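Local coordinates for putative acyl-CoA dehydrogenase (Burkholderia xenovorans, PDB 5JSC), which is a putative member of the acyl-CoA dehydrogenase family of flavoproteins and binds flavin-adenine dinucleotide, its precise role remaining unassigned, at residues Ala118-Gln127 with Pro239-Pro247. Numbering follows the deposited sequence.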
loop_
_atom_site.group_PDB
_atom_site.type_symbol
_atom_site.label_atom_id
_atom_site.label_comp_id
_atom_site.label_asym_id
_atom_site.label_seq_id
_atom_site.Cartn_x
_atom_site.Cartn_y
_atom_site.Cartn_z
ATOM N N ALA C 118 29.703 -8.447 -21.143
ATOM C CA ALA C 118 30.076 -7.541 -22.223
ATOM C C ALA C 118 31.085 -8.191 -23.161
ATOM O O ALA C 118 31.143 -7.835 -24.344
ATOM C CB ALA C 118 30.619 -6.227 -21.652
ATOM N N ILE C 119 31.865 -9.154 -22.658
ATOM C CA ILE C 119 32.807 -9.879 -23.508
ATOM C C ILE C 119 32.071 -10.913 -24.351
ATOM O O ILE C 119 32.346 -11.069 -25.546
ATOM C CB ILE C 119 33.921 -10.521 -22.653
ATOM C CG1 ILE C 119 34.632 -9.459 -21.802
ATOM C CG2 ILE C 119 34.936 -11.269 -23.526
ATOM C CD1 ILE C 119 35.656 -10.030 -20.828
ATOM N N SER C 120 31.120 -11.639 -23.751
ATOM C CA SER C 120 30.276 -12.535 -24.542
ATOM C C SER C 120 29.575 -11.779 -25.662
ATOM O O SER C 120 29.471 -12.279 -26.790
ATOM C CB SER C 120 29.236 -13.224 -23.652
ATOM O OG SER C 120 29.821 -14.205 -22.815
ATOM N N LEU C 121 29.091 -10.569 -25.370
ATOM C CA LEU C 121 28.321 -9.808 -26.344
ATOM C C LEU C 121 29.209 -9.128 -27.375
ATOM O O LEU C 121 28.862 -9.100 -28.561
ATOM C CB LEU C 121 27.467 -8.757 -25.634
ATOM C CG LEU C 121 26.244 -9.251 -24.862
ATOM C CD1 LEU C 121 25.584 -8.086 -24.123
ATOM C CD2 LEU C 121 25.263 -9.930 -25.798
ATOM N N GLY C 122 30.346 -8.574 -26.953
ATOM C CA GLY C 122 31.090 -7.689 -27.834
ATOM C C GLY C 122 32.561 -7.992 -28.043
ATOM O O GLY C 122 33.249 -7.228 -28.725
ATOM N N GLY C 123 33.069 -9.088 -27.486
ATOM C CA GLY C 123 34.487 -9.376 -27.613
ATOM C C GLY C 123 34.873 -9.860 -29.001
ATOM O O GLY C 123 34.070 -10.433 -29.737
ATOM N N THR C 124 36.135 -9.609 -29.360
ATOM C CA THR C 124 36.749 -10.243 -30.522
ATOM C C THR C 124 37.058 -11.705 -30.209
ATOM O O THR C 124 36.885 -12.180 -29.087
ATOM C CB THR C 124 38.045 -9.539 -30.908
ATOM O OG1 THR C 124 38.987 -9.668 -29.831
ATOM C CG2 THR C 124 37.799 -8.063 -31.192
ATOM N N HIS C 125 37.556 -12.421 -31.221
ATOM C CA HIS C 125 38.000 -13.792 -31.003
ATOM C C HIS C 125 39.095 -13.856 -29.948
ATOM O O HIS C 125 39.045 -14.695 -29.040
ATOM C CB HIS C 125 38.498 -14.394 -32.312
ATOM C CG HIS C 125 37.435 -14.549 -33.349
ATOM N ND1 HIS C 125 36.137 -14.895 -33.039
ATOM C CD2 HIS C 125 37.477 -14.409 -34.694
ATOM C CE1 HIS C 125 35.426 -14.965 -34.151
ATOM N NE2 HIS C 125 36.215 -14.672 -35.169
ATOM N N GLU C 126 40.102 -12.985 -30.060
ATOM C CA GLU C 126 41.188 -12.999 -29.086
ATOM C C GLU C 126 40.668 -12.694 -27.694
ATOM O O GLU C 126 41.044 -13.364 -26.726
ATOM C CB GLU C 126 42.284 -12.000 -29.470
ATOM C CG GLU C 126 43.070 -12.384 -30.706
ATOM C CD GLU C 126 44.515 -11.928 -30.675
ATOM O OE1 GLU C 126 45.093 -11.815 -29.573
ATOM O OE2 GLU C 126 45.075 -11.685 -31.762
ATOM N N GLN C 127 39.796 -11.687 -27.574
ATOM C CA GLN C 127 39.257 -11.329 -26.268
ATOM C C GLN C 127 38.427 -12.463 -25.681
ATOM O O GLN C 127 38.588 -12.819 -24.508
ATOM C CB GLN C 127 38.434 -10.044 -26.378
ATOM C CG GLN C 127 39.288 -8.811 -26.661
ATOM C CD GLN C 127 38.487 -7.641 -27.204
ATOM O OE1 GLN C 127 37.326 -7.788 -27.582
ATOM N NE2 GLN C 127 39.111 -6.465 -27.248
ATOM N N PRO C 239 45.691 -1.025 -23.594
ATOM C CA PRO C 239 45.896 -1.133 -25.045
ATOM C C PRO C 239 44.590 -0.947 -25.807
ATOM O O PRO C 239 43.523 -1.373 -25.357
ATOM C CB PRO C 239 46.447 -2.554 -25.221
ATOM C CG PRO C 239 46.976 -2.946 -23.868
ATOM C CD PRO C 239 46.123 -2.230 -22.867
ATOM N N ARG C 240 44.686 -0.302 -26.975
ATOM C CA ARG C 240 43.514 -0.139 -27.830
ATOM C C ARG C 240 42.869 -1.481 -28.149
ATOM O O ARG C 240 41.643 -1.572 -28.280
ATOM C CB ARG C 240 43.900 0.588 -29.124
ATOM N N SER C 241 43.676 -2.538 -28.257
ATOM C CA SER C 241 43.165 -3.873 -28.536
ATOM C C SER C 241 42.333 -4.453 -27.399
ATOM O O SER C 241 41.751 -5.532 -27.571
ATOM C CB SER C 241 44.332 -4.810 -28.846
ATOM O OG SER C 241 45.243 -4.842 -27.764
ATOM N N GLN C 242 42.266 -3.781 -26.248
ATOM C CA GLN C 242 41.417 -4.206 -25.143
ATOM C C GLN C 242 40.039 -3.562 -25.181
ATOM O O GLN C 242 39.218 -3.832 -24.295
ATOM C CB GLN C 242 42.084 -3.887 -23.800
ATOM C CG GLN C 242 43.293 -4.740 -23.453
ATOM C CD GLN C 242 42.938 -6.197 -23.235
ATOM O OE1 GLN C 242 42.860 -6.976 -24.179
ATOM N NE2 GLN C 242 42.708 -6.569 -21.983
ATOM N N MET C 243 39.767 -2.711 -26.163
ATOM C CA MET C 243 38.440 -2.125 -26.279
ATOM C C MET C 243 37.439 -3.179 -26.726
ATOM O O MET C 243 37.722 -3.983 -27.621
ATOM C CB MET C 243 38.447 -0.958 -27.269
ATOM C CG MET C 243 37.100 -0.257 -27.374
ATOM S SD MET C 243 37.080 1.120 -28.528
ATOM C CE MET C 243 38.164 2.270 -27.680
ATOM N N LEU C 244 36.277 -3.193 -26.071
ATOM C CA LEU C 244 35.159 -4.034 -26.477
ATOM C C LEU C 244 34.256 -3.235 -27.404
ATOM O O LEU C 244 33.683 -2.217 -26.996
ATOM C CB LEU C 244 34.372 -4.524 -25.264
ATOM C CG LEU C 244 35.101 -5.449 -24.301
ATOM C CD1 LEU C 244 34.250 -5.668 -23.037
ATOM C CD2 LEU C 244 35.407 -6.784 -24.974
ATOM N N GLY C 245 34.123 -3.697 -28.641
ATOM C CA GLY C 245 33.308 -2.984 -29.593
ATOM C C GLY C 245 34.012 -1.749 -30.125
ATOM O O GLY C 245 35.198 -1.499 -29.884
ATOM N N ALA C 246 33.238 -0.960 -30.849
ATOM C CA ALA C 246 33.769 0.201 -31.532
ATOM C C ALA C 246 33.850 1.400 -30.589
ATOM O O ALA C 246 33.083 1.499 -29.625
ATOM C CB ALA C 246 32.896 0.551 -32.734
ATOM N N PRO C 247 34.780 2.317 -30.846
ATOM C CA PRO C 247 34.857 3.534 -30.031
ATOM C C PRO C 247 33.528 4.272 -30.041
ATOM O O PRO C 247 32.909 4.470 -31.091
ATOM C CB PRO C 247 35.967 4.347 -30.713
ATOM C CG PRO C 247 36.804 3.323 -31.404
ATOM C CD PRO C 247 35.839 2.271 -31.872
HETATM O O HOH W 1 35.663 -6.090 -29.258
#
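The carboxamide of Gln-127 reaches across to the backbone of 241-243 and donates two hydrogen bonds from NE2. The bond from Gln-127 NE2 to Ser-241 O is short (2.8 Å) but bent, at 137°, whereas that from Gln-127 NE2 to Met-243 O (2.9 Å) is straighter; Met-243 O lies in the amide plane, yet receives the donor from above its own carbonyl plane. With CG beside the backbone N (chi1 -69°) and the chain extended beyond it, the amide lies between the start of helix 125-136 and these carbonyls.

The carbonyl end of the amide turns back to its own helix start, where Gln-127 OE1 accepts from Thr-124 N (2.8 Å), while Thr-124 OG1 accepts from Gln-127 N (3.1 Å), a capping box. A water bonded to Gln-127 OE1, Gly-122 O and Gly-245 N (2.9 Å from the water to Gly-245 N) links the two segments a second time.

Apolar packing centres on Leu-244, whose two methyls divide the work. Leu-244 CD1 rests against Ala-118 CB (3.9 Å) and Ile-119 CG1, at the end of helix 103-122; Leu-244 CD2 packs against Gly-123 CA and comes to 3.4 Å from Gln-127 OE1. Val-188 and Val-206 of the same sheet and Leu-253 of helix 250-286 also touch Leu-244.

The contact thus joins the helical N-terminal domain to the short, weakly bonded strand around 243-244, outermost within this chain in the middle-domain sheet. Because both ends of one amide are engaged, its rotation is fixed, and the same side chain that completes the capping box ties the helix start to the 241-243 backbone.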